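Local coordinates for C381 turret protein (PDB 4IND) that probably builds, as a pentamer of triple jelly-roll subunits, the turrets that project from the capsid of Sulfolobus turreted icosahedral virus, at residues D73-I84 and F116-Q126; F197-S205 and Y236-Y245. One frame throughout, in Å; residues are numbered along the deposited sequence.

Contact 1. Residues D73-I84 and F116-Q126. With 2HP (dihydrogenphosphate ion), chain U.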
loop_
_atom_site.group_PDB
_atom_site.type_symbol
_atom_site.label_atom_id
_atom_site.label_comp_id
_atom_site.label_asym_id
_atom_site.label_seq_id
_atom_site.Cartn_x
_atom_site.Cartn_y
_atom_site.Cartn_z
ATOM N N ASP A 73 15.592 23.268 14.602
ATOM C CA ASP A 73 16.466 22.145 14.268
ATOM C C ASP A 73 15.938 21.353 13.086
ATOM O O ASP A 73 14.745 21.371 12.812
ATOM C CB ASP A 73 16.561 21.204 15.476
ATOM C CG ASP A 73 17.159 21.872 16.685
ATOM O OD1 ASP A 73 16.497 22.776 17.268
ATOM O OD2 ASP A 73 18.279 21.471 17.064
ATOM N N GLU A 74 16.836 20.655 12.396
ATOM C CA GLU A 74 16.466 19.884 11.213
ATOM C C GLU A 74 15.750 18.572 11.553
ATOM O O GLU A 74 16.270 17.494 11.262
ATOM C CB GLU A 74 17.705 19.541 10.379
ATOM C CG GLU A 74 18.576 20.714 10.026
ATOM C CD GLU A 74 17.827 21.795 9.280
ATOM O OE1 GLU A 74 18.341 22.932 9.240
ATOM O OE2 GLU A 74 16.731 21.512 8.736
ATOM N N LEU A 75 14.585 18.663 12.178
ATOM C CA LEU A 75 13.720 17.499 12.378
ATOM C C LEU A 75 13.459 16.841 11.038
ATOM O O LEU A 75 13.551 17.482 9.979
ATOM C CB LEU A 75 12.370 17.905 12.963
ATOM C CG LEU A 75 12.413 18.722 14.242
ATOM C CD1 LEU A 75 10.993 18.915 14.727
ATOM C CD2 LEU A 75 13.232 17.991 15.255
ATOM N N GLN A 76 13.130 15.557 11.075
ATOM C CA GLN A 76 12.677 14.876 9.866
ATOM C C GLN A 76 11.513 15.676 9.300
ATOM O O GLN A 76 10.624 16.106 10.042
ATOM C CB GLN A 76 12.232 13.459 10.209
ATOM C CG GLN A 76 11.817 12.654 8.977
ATOM C CD GLN A 76 11.531 11.206 9.307
ATOM O OE1 GLN A 76 10.428 10.862 9.732
ATOM N NE2 GLN A 76 12.528 10.347 9.118
ATOM N N GLU A 77 11.507 15.889 7.988
ATOM C CA GLU A 77 10.434 16.659 7.378
ATOM C C GLU A 77 9.074 15.958 7.521
ATOM O O GLU A 77 8.990 14.733 7.585
ATOM C CB GLU A 77 10.762 16.996 5.917
ATOM C CG GLU A 77 11.862 18.061 5.805
ATOM C CD GLU A 77 11.982 18.691 4.415
ATOM O OE1 GLU A 77 11.682 17.991 3.422
ATOM O OE2 GLU A 77 12.389 19.886 4.316
ATOM N N GLY A 78 8.011 16.740 7.574
ATOM C CA GLY A 78 6.674 16.155 7.616
ATOM C C GLY A 78 5.764 17.022 8.446
ATOM O O GLY A 78 6.141 18.122 8.830
ATOM N N LEU A 79 4.549 16.535 8.684
ATOM C CA LEU A 79 3.538 17.279 9.435
ATOM C C LEU A 79 3.448 16.693 10.831
ATOM O O LEU A 79 3.172 15.518 10.994
ATOM C CB LEU A 79 2.179 17.173 8.729
ATOM C CG LEU A 79 1.036 17.843 9.525
ATOM C CD1 LEU A 79 1.309 19.339 9.677
ATOM C CD2 LEU A 79 -0.300 17.584 8.848
ATOM N N TYR A 80 3.697 17.520 11.843
ATOM C CA TYR A 80 3.745 17.055 13.223
ATOM C C TYR A 80 2.547 17.507 14.005
ATOM O O TYR A 80 2.094 18.640 13.866
ATOM C CB TYR A 80 4.993 17.613 13.943
ATOM C CG TYR A 80 6.270 16.942 13.487
ATOM C CD1 TYR A 80 6.784 15.837 14.158
ATOM C CD2 TYR A 80 6.964 17.413 12.387
ATOM C CE1 TYR A 80 7.940 15.214 13.730
ATOM C CE2 TYR A 80 8.108 16.791 11.950
ATOM C CZ TYR A 80 8.602 15.699 12.629
ATOM O OH TYR A 80 9.763 15.079 12.208
ATOM N N LEU A 81 2.055 16.601 14.843
ATOM C CA LEU A 81 1.130 16.937 15.893
ATOM C C LEU A 81 1.982 17.072 17.134
ATOM O O LEU A 81 2.722 16.146 17.498
ATOM C CB LEU A 81 0.108 15.815 16.113
ATOM C CG LEU A 81 -0.733 16.064 17.373
ATOM C CD1 LEU A 81 -1.836 17.063 17.047
ATOM C CD2 LEU A 81 -1.299 14.764 17.969
ATOM N N ILE A 82 1.876 18.222 17.785
ATOM C CA ILE A 82 2.611 18.467 19.023
ATOM C C ILE A 82 1.627 18.375 20.186
ATOM O O ILE A 82 0.526 18.943 20.129
ATOM C CB ILE A 82 3.259 19.841 18.986
ATOM C CG1 ILE A 82 4.456 19.806 18.027
ATOM C CG2 ILE A 82 3.683 20.292 20.380
ATOM C CD1 ILE A 82 5.034 21.157 17.729
ATOM N N ARG A 83 2.008 17.634 21.223
ATOM C CA ARG A 83 1.251 17.625 22.467
ATOM C C ARG A 83 2.162 18.100 23.590
ATOM O O ARG A 83 3.265 17.579 23.779
ATOM C CB ARG A 83 0.677 16.237 22.751
ATOM C CG ARG A 83 -0.497 15.847 21.812
ATOM C CD ARG A 83 -0.812 14.376 21.915
ATOM N NE ARG A 83 0.295 13.566 21.419
ATOM C CZ ARG A 83 0.504 12.297 21.750
ATOM N NH1 ARG A 83 -0.322 11.679 22.582
ATOM N NH2 ARG A 83 1.544 11.653 21.247
ATOM N N ILE A 84 1.703 19.102 24.326
ATOM C CA ILE A 84 2.435 19.550 25.512
ATOM C C ILE A 84 1.570 19.319 26.736
ATOM O O ILE A 84 0.519 19.937 26.867
ATOM C CB ILE A 84 2.783 21.046 25.446
ATOM C CG1 ILE A 84 3.266 21.435 24.047
ATOM C CG2 ILE A 84 3.875 21.386 26.500
ATOM C CD1 ILE A 84 3.662 22.923 23.906
ATOM N N PHE A 116 -3.605 20.101 31.663
ATOM C CA PHE A 116 -4.174 20.471 30.363
ATOM C C PHE A 116 -3.266 19.976 29.250
ATOM O O PHE A 116 -2.038 19.960 29.416
ATOM C CB PHE A 116 -4.277 21.991 30.278
ATOM C CG PHE A 116 -5.020 22.504 29.064
ATOM C CD1 PHE A 116 -6.389 22.740 29.125
ATOM C CD2 PHE A 116 -4.348 22.801 27.893
ATOM C CE1 PHE A 116 -7.077 23.244 28.021
ATOM C CE2 PHE A 116 -5.022 23.301 26.776
ATOM C CZ PHE A 116 -6.390 23.524 26.842
ATOM N N GLU A 117 -3.861 19.582 28.125
ATOM C CA GLU A 117 -3.109 19.128 26.953
ATOM C C GLU A 117 -3.134 20.229 25.912
ATOM O O GLU A 117 -4.180 20.553 25.352
ATOM C CB GLU A 117 -3.757 17.879 26.348
ATOM C CG GLU A 117 -3.950 16.750 27.330
ATOM C CD GLU A 117 -2.677 15.986 27.526
ATOM O OE1 GLU A 117 -1.987 15.779 26.512
ATOM O OE2 GLU A 117 -2.361 15.608 28.674
ATOM N N ILE A 118 -1.986 20.830 25.661
ATOM C CA ILE A 118 -1.863 21.790 24.570
ATOM C C ILE A 118 -1.609 21.012 23.286
ATOM O O ILE A 118 -0.607 20.310 23.188
ATOM C CB ILE A 118 -0.666 22.749 24.822
ATOM C CG1 ILE A 118 -0.944 23.634 26.056
ATOM C CG2 ILE A 118 -0.402 23.620 23.610
ATOM C CD1 ILE A 118 0.261 24.451 26.503
ATOM N N TYR A 119 -2.498 21.135 22.297
ATOM C CA TYR A 119 -2.260 20.504 20.999
ATOM C C TYR A 119 -1.753 21.560 20.047
ATOM O O TYR A 119 -2.234 22.695 20.056
ATOM C CB TYR A 119 -3.559 19.905 20.423
ATOM C CG TYR A 119 -4.156 18.832 21.286
ATOM C CD1 TYR A 119 -3.958 17.482 21.005
ATOM C CD2 TYR A 119 -4.916 19.166 22.387
ATOM C CE1 TYR A 119 -4.517 16.490 21.815
ATOM C CE2 TYR A 119 -5.472 18.194 23.184
ATOM C CZ TYR A 119 -5.263 16.862 22.905
ATOM O OH TYR A 119 -5.833 15.916 23.744
ATOM N N ASP A 120 -0.804 21.190 19.195
ATOM C CA ASP A 120 -0.317 22.139 18.209
ATOM C C ASP A 120 0.033 21.413 16.928
ATOM O O ASP A 120 0.139 20.173 16.894
ATOM C CB ASP A 120 0.904 22.890 18.754
ATOM C CG ASP A 120 0.977 24.318 18.256
ATOM O OD1 ASP A 120 0.418 24.594 17.172
ATOM O OD2 ASP A 120 1.576 25.186 18.950
ATOM N N ILE A 121 0.199 22.178 15.861
ATOM C CA ILE A 121 0.465 21.576 14.563
ATOM C C ILE A 121 1.679 22.278 13.977
ATOM O O ILE A 121 1.795 23.509 14.055
ATOM C CB ILE A 121 -0.734 21.713 13.643
ATOM C CG1 ILE A 121 -1.928 20.955 14.239
ATOM C CG2 ILE A 121 -0.386 21.194 12.242
ATOM C CD1 ILE A 121 -3.250 21.229 13.544
ATOM N N PHE A 122 2.596 21.505 13.402
ATOM C CA PHE A 122 3.854 22.081 12.919
ATOM C C PHE A 122 4.279 21.381 11.655
ATOM O O PHE A 122 4.523 20.176 11.662
ATOM C CB PHE A 122 4.934 21.960 14.000
ATOM C CG PHE A 122 6.322 22.413 13.557
ATOM C CD1 PHE A 122 6.518 23.655 12.966
ATOM C CD2 PHE A 122 7.416 21.616 13.791
ATOM C CE1 PHE A 122 7.798 24.079 12.578
ATOM C CE2 PHE A 122 8.705 22.018 13.411
ATOM C CZ PHE A 122 8.891 23.259 12.811
ATOM N N THR A 123 4.366 22.133 10.558
ATOM C CA THR A 123 4.853 21.558 9.310
ATOM C C THR A 123 6.343 21.786 9.208
ATOM O O THR A 123 6.783 22.915 9.056
ATOM C CB THR A 123 4.174 22.203 8.090
ATOM O OG1 THR A 123 2.760 22.000 8.191
ATOM C CG2 THR A 123 4.679 21.560 6.790
ATOM N N LYS A 124 7.127 20.714 9.285
ATOM C CA LYS A 124 8.562 20.844 9.051
ATOM C C LYS A 124 8.860 20.743 7.556
ATOM O O LYS A 124 9.065 19.658 7.003
ATOM C CB LYS A 124 9.367 19.817 9.865
ATOM C CG LYS A 124 10.881 20.002 9.731
ATOM C CD LYS A 124 11.279 21.322 10.416
ATOM C CE LYS A 124 12.681 21.768 10.019
ATOM N NZ LYS A 124 13.000 23.104 10.637
ATOM N N GLU A 125 8.898 21.903 6.906
ATOM C CA GLU A 125 9.344 22.044 5.528
ATOM C C GLU A 125 9.922 23.449 5.375
ATOM O O GLU A 125 9.547 24.357 6.111
ATOM C CB GLU A 125 8.171 21.881 4.544
ATOM C CG GLU A 125 7.791 20.431 4.215
ATOM C CD GLU A 125 6.789 20.314 3.052
ATOM O OE1 GLU A 125 6.104 21.314 2.732
ATOM O OE2 GLU A 125 6.685 19.218 2.445
ATOM N N GLN A 126 10.824 23.627 4.418
ATOM C CA GLN A 126 11.370 24.950 4.109
ATOM C C GLN A 126 11.853 25.733 5.330
ATOM O O GLN A 126 11.599 26.935 5.447
ATOM C CB GLN A 126 10.336 25.789 3.349
ATOM C CG GLN A 126 9.939 25.212 1.996
ATOM C CD GLN A 126 9.276 26.244 1.094
ATOM O OE1 GLN A 126 8.949 27.343 1.532
ATOM N NE2 GLN A 126 9.085 25.897 -0.166
HETATM P P 2HP U . 2.979 13.264 7.956
HETATM O O1 2HP U . 2.239 13.719 6.723
HETATM O O2 2HP U . 4.279 13.986 7.783
HETATM O O3 2HP U . 3.154 11.714 7.897
HETATM O O4 2HP U . 2.334 13.730 9.299
HETATM O O HOH W 1 12.447 22.680 13.378
HETATM O O HOH W 2 15.368 24.285 9.695
HETATM O O HOH W 3 11.315 21.551 2.605
#

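Contact 2. Residues F197-S205 and Y236-Y245. With 2HP (dihydrogenphosphate ion), chain V.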
loop_
_atom_site.group_PDB
_atom_site.type_symbol
_atom_site.label_atom_id
_atom_site.label_comp_id
_atom_site.label_asym_id
_atom_site.label_seq_id
_atom_site.Cartn_x
_atom_site.Cartn_y
_atom_site.Cartn_z
ATOM N N PHE A 197 -24.095 32.773 7.730
ATOM C CA PHE A 197 -22.916 33.217 8.457
ATOM C C PHE A 197 -21.683 32.447 8.019
ATOM O O PHE A 197 -21.581 31.237 8.253
ATOM C CB PHE A 197 -23.157 32.971 9.944
ATOM C CG PHE A 197 -22.049 33.445 10.834
ATOM C CD1 PHE A 197 -22.095 34.713 11.405
ATOM C CD2 PHE A 197 -20.986 32.620 11.127
ATOM C CE1 PHE A 197 -21.083 35.151 12.240
ATOM C CE2 PHE A 197 -19.962 33.052 11.965
ATOM C CZ PHE A 197 -20.012 34.321 12.523
ATOM N N GLN A 198 -20.733 33.127 7.387
ATOM C CA GLN A 198 -19.502 32.440 7.031
ATOM C C GLN A 198 -18.547 32.490 8.218
ATOM O O GLN A 198 -18.104 33.557 8.624
ATOM C CB GLN A 198 -18.846 33.018 5.770
ATOM C CG GLN A 198 -17.530 32.304 5.435
ATOM C CD GLN A 198 -16.871 32.806 4.164
ATOM O OE1 GLN A 198 -15.710 33.158 4.156
ATOM N NE2 GLN A 198 -17.604 32.821 3.092
ATOM N N PHE A 199 -18.264 31.325 8.787
ATOM C CA PHE A 199 -17.335 31.215 9.904
ATOM C C PHE A 199 -15.899 31.350 9.405
ATOM O O PHE A 199 -15.044 31.996 10.033
ATOM C CB PHE A 199 -17.548 29.853 10.588
ATOM C CG PHE A 199 -16.462 29.476 11.556
ATOM C CD1 PHE A 199 -16.365 30.087 12.799
ATOM C CD2 PHE A 199 -15.547 28.496 11.227
ATOM C CE1 PHE A 199 -15.352 29.738 13.695
ATOM C CE2 PHE A 199 -14.535 28.134 12.110
ATOM C CZ PHE A 199 -14.436 28.760 13.349
ATOM N N GLY A 200 -15.623 30.730 8.271
ATOM C CA GLY A 200 -14.251 30.684 7.772
ATOM C C GLY A 200 -14.178 29.991 6.430
ATOM O O GLY A 200 -15.209 29.736 5.814
ATOM N N THR A 201 -12.962 29.679 5.990
ATOM C CA THR A 201 -12.750 29.000 4.719
ATOM C C THR A 201 -11.623 28.007 4.864
ATOM O O THR A 201 -10.703 28.197 5.672
ATOM C CB THR A 201 -12.347 29.975 3.602
ATOM O OG1 THR A 201 -11.120 30.619 3.966
ATOM C CG2 THR A 201 -13.417 31.018 3.381
ATOM N N ILE A 202 -11.706 26.945 4.079
ATOM C CA ILE A 202 -10.595 26.032 3.921
ATOM C C ILE A 202 -10.133 26.141 2.475
ATOM O O ILE A 202 -10.943 26.104 1.558
ATOM C CB ILE A 202 -11.008 24.604 4.261
ATOM C CG1 ILE A 202 -11.233 24.501 5.769
ATOM C CG2 ILE A 202 -9.919 23.610 3.834
ATOM C CD1 ILE A 202 -11.963 23.263 6.184
ATOM N N SER A 203 -8.832 26.308 2.262
ATOM C CA SER A 203 -8.361 26.456 0.896
ATOM C C SER A 203 -6.993 25.843 0.655
ATOM O O SER A 203 -6.216 25.640 1.590
ATOM C CB SER A 203 -8.366 27.930 0.493
ATOM O OG SER A 203 -7.591 28.692 1.382
ATOM N N THR A 204 -6.744 25.510 -0.609
ATOM C CA THR A 204 -5.405 25.249 -1.131
ATOM C C THR A 204 -5.184 26.421 -2.070
ATOM O O THR A 204 -6.026 27.314 -2.139
ATOM C CB THR A 204 -5.335 23.932 -1.922
ATOM O OG1 THR A 204 -6.252 23.996 -3.026
ATOM C CG2 THR A 204 -5.699 22.759 -1.036
ATOM N N SER A 205 -4.075 26.449 -2.791
ATOM C CA SER A 205 -3.820 27.576 -3.694
ATOM C C SER A 205 -5.013 27.894 -4.605
ATOM O O SER A 205 -5.652 26.991 -5.159
ATOM C CB SER A 205 -2.561 27.330 -4.533
ATOM O OG SER A 205 -1.404 27.328 -3.714
ATOM N N TYR A 236 -0.730 20.198 -4.994
ATOM C CA TYR A 236 -0.968 21.304 -4.070
ATOM C C TYR A 236 -1.259 20.720 -2.709
ATOM O O TYR A 236 -2.326 20.187 -2.477
ATOM C CB TYR A 236 -2.134 22.174 -4.565
ATOM C CG TYR A 236 -1.784 22.906 -5.834
ATOM C CD1 TYR A 236 -1.196 24.160 -5.794
ATOM C CD2 TYR A 236 -1.986 22.317 -7.071
ATOM C CE1 TYR A 236 -0.844 24.816 -6.946
ATOM C CE2 TYR A 236 -1.638 22.975 -8.247
ATOM C CZ TYR A 236 -1.065 24.221 -8.173
ATOM O OH TYR A 236 -0.707 24.881 -9.329
ATOM N N GLU A 237 -0.296 20.803 -1.799
ATOM C CA GLU A 237 -0.414 20.048 -0.562
ATOM C C GLU A 237 -0.636 20.933 0.648
ATOM O O GLU A 237 -1.020 20.443 1.697
ATOM C CB GLU A 237 0.827 19.162 -0.356
ATOM C CG GLU A 237 1.037 18.198 -1.518
ATOM C CD GLU A 237 2.124 17.154 -1.285
ATOM O OE1 GLU A 237 2.689 17.095 -0.177
ATOM O OE2 GLU A 237 2.431 16.397 -2.242
ATOM N N ASP A 238 -0.369 22.224 0.511
ATOM C CA ASP A 238 -0.502 23.108 1.666
ATOM C C ASP A 238 -1.935 23.616 1.809
ATOM O O ASP A 238 -2.491 24.267 0.922
ATOM C CB ASP A 238 0.529 24.238 1.632
ATOM C CG ASP A 238 1.956 23.748 1.964
ATOM O OD1 ASP A 238 2.219 23.323 3.116
ATOM O OD2 ASP A 238 2.818 23.786 1.069
ATOM N N VAL A 239 -2.541 23.257 2.923
ATOM C CA VAL A 239 -3.946 23.589 3.182
ATOM C C VAL A 239 -3.991 24.726 4.199
ATOM O O VAL A 239 -3.215 24.740 5.158
ATOM C CB VAL A 239 -4.697 22.370 3.706
ATOM C CG1 VAL A 239 -6.155 22.718 4.035
ATOM C CG2 VAL A 239 -4.625 21.233 2.687
ATOM N N LYS A 240 -4.889 25.681 3.986
ATOM C CA LYS A 240 -5.019 26.809 4.917
ATOM C C LYS A 240 -6.452 26.986 5.406
ATOM O O LYS A 240 -7.382 27.105 4.606
ATOM C CB LYS A 240 -4.533 28.078 4.237
ATOM C CG LYS A 240 -4.539 29.297 5.126
ATOM C CD LYS A 240 -3.999 30.489 4.358
ATOM C CE LYS A 240 -4.139 31.769 5.147
ATOM N NZ LYS A 240 -3.706 32.948 4.338
ATOM N N PHE A 241 -6.629 26.986 6.723
ATOM C CA PHE A 241 -7.930 27.275 7.316
ATOM C C PHE A 241 -7.873 28.701 7.860
ATOM O O PHE A 241 -6.911 29.065 8.529
ATOM C CB PHE A 241 -8.232 26.288 8.434
ATOM C CG PHE A 241 -9.267 26.783 9.400
ATOM C CD1 PHE A 241 -10.587 26.925 9.007
ATOM C CD2 PHE A 241 -8.914 27.120 10.701
ATOM C CE1 PHE A 241 -11.547 27.387 9.890
ATOM C CE2 PHE A 241 -9.864 27.575 11.602
ATOM C CZ PHE A 241 -11.193 27.720 11.189
ATOM N N SER A 242 -8.876 29.511 7.541
ATOM C CA SER A 242 -8.924 30.896 8.007
ATOM C C SER A 242 -10.259 31.162 8.654
ATOM O O SER A 242 -11.301 30.807 8.092
ATOM C CB SER A 242 -8.775 31.880 6.842
ATOM O OG SER A 242 -7.775 31.469 5.934
ATOM N N VAL A 243 -10.244 31.799 9.824
ATOM C CA VAL A 243 -11.487 32.293 10.429
ATOM C C VAL A 243 -11.722 33.674 9.832
ATOM O O VAL A 243 -10.838 34.537 9.894
ATOM C CB VAL A 243 -11.361 32.413 11.959
ATOM C CG1 VAL A 243 -12.670 32.924 12.550
ATOM C CG2 VAL A 243 -10.987 31.072 12.582
ATOM N N THR A 244 -12.903 33.909 9.265
ATOM C CA THR A 244 -13.088 35.126 8.461
ATOM C C THR A 244 -14.166 36.078 8.946
ATOM O O THR A 244 -14.350 37.151 8.369
ATOM C CB THR A 244 -13.386 34.773 6.985
ATOM O OG1 THR A 244 -14.563 33.962 6.939
ATOM C CG2 THR A 244 -12.228 34.009 6.344
ATOM N N TYR A 245 -14.903 35.698 9.981
ATOM C CA TYR A 245 -16.083 36.491 10.340
ATOM C C TYR A 245 -15.787 37.840 10.999
ATOM O O TYR A 245 -16.652 38.706 11.060
ATOM C CB TYR A 245 -17.123 35.672 11.124
ATOM C CG TYR A 245 -16.725 35.217 12.515
ATOM C CD1 TYR A 245 -16.948 36.026 13.618
ATOM C CD2 TYR A 245 -16.171 33.964 12.725
ATOM C CE1 TYR A 245 -16.614 35.606 14.896
ATOM C CE2 TYR A 245 -15.841 33.537 13.988
ATOM C CZ TYR A 245 -16.079 34.366 15.072
ATOM O OH TYR A 245 -15.748 33.966 16.347
HETATM P P 2HP V . 1.964 23.689 -2.339
HETATM O O1 2HP V . 0.492 24.187 -2.435
HETATM O O2 2HP V . 2.028 22.257 -1.909
HETATM O O3 2HP V . 2.625 24.360 -1.186
HETATM O O4 2HP V . 2.801 23.942 -3.621
HETATM O O HOH W 4 -16.690 35.463 7.166
HETATM O O HOH W 5 -8.518 29.476 3.923
#

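Contact 1. Residues D73-I84 and F116-Q126
Strands 78-84 and 116-124 run antiparallel at 157°, their axes 4.6 Å apart at the closest, as neighbours in a jelly-roll sheet of the first domain. An unbroken ladder of eight backbone hydrogen bonds joins them, from the pair Gly78 and Lys124 to the pair Ile84 and Ile118. One face carries Tyr80, Ile82 and Ile84 beside Phe122, Asp120 and Ile118. CD1 of Ile82 lies 3.8 Å from CB of Phe122, and Phe122 swings its ring toward Leu75, whose CD1 meets the ring edge. Asp120 sits buried among these apolar groups, its carboxylate bonded to the backbone N of Phe99 and Phe100 and to the Tyr130 hydroxyl. On the other face, CD1 of Leu79 reaches CG2 of Ile121 at 3.6 Å. The backbone N of Leu79 donates to phosphate O2 over 2.7 Å, at 168°; Arg147 and Arg172 bind the same ion. At the Gly78 end Lys124 bends at chi2 (68°) along the 73-77 loop, CG packing against O of Leu75 and Gln76. Its ammonium donates to Asn128 O and to two waters, and only weakly to Asp73 O; one of those waters, 2.8 Å from Lys124 NZ, donates in turn to Asp73 O at 2.7 Å.

Contact 2. Residues F197-S205 and Y236-Y245
Strands 197-203 and 238-243 pair antiparallel at 166° in the second domain's jelly roll, with Gly200 opposite Val243 and Ile202 opposite Phe241. The tight side is an aromatic cluster of Phe197, Phe199, Phe241 and Tyr245. CZ of Phe197 stands over one face of the Tyr245 ring, 3.4 Å from CG, the two planes inclined at 47°. Tyr245 places CG between its backbone N and carbonyl carbon (chi1 67°), which brings the ring across the end of the other strand. Phe199 meets Phe241 rim to rim, CE2 to CZ at 3.5 Å, and Met182 covers both from strand 176-187. At Gly200 the strands draw in, CA lying 3.0 Å from Ser242 O.

The other face is polar and wetter. One water gathers the hydroxyls of Thr201, Ser203 and Ser242 and donates to Lys240 O at 2.7 Å, while Lys240, fully extended, carries its ammonium out to the exposed side. Beyond the ladder the chains part, Ser205 touching the Tyr236 ring through CB, at 3.7 Å from CD1. Glu237 N donates to phosphate O2 over 2.7 Å. Lys181 and Arg154 of a neighbouring subunit hold the same ion, and that Arg154 also forms a salt bridge with Asp238. In chemical terms the contact pairs an apolar, aromatic end with a phosphate end that probably helps join two subunits.

How the contacts relate
From the N terminus, contact 1 comes first: strand 78-88 leads out and, after 31 intervening residues, the chain returns at Phe116 to close a long loop within the first domain. Contact 2 opens only later, closing a loop of 30 residues between Ser205 and Tyr236 in the second. The two are therefore in series, neither nested nor crossed. Their centres lie 20 Å apart and their nearest atoms about 4 Å, without touching. Arg172 links the surroundings of both: it binds the phosphate of contact 1, forms a salt bridge with Glu125, and packs against Glu237 and Asp238 of contact 2. Both contacts also reach Arg154 of the same neighbouring subunit, through Glu125 and Asp238.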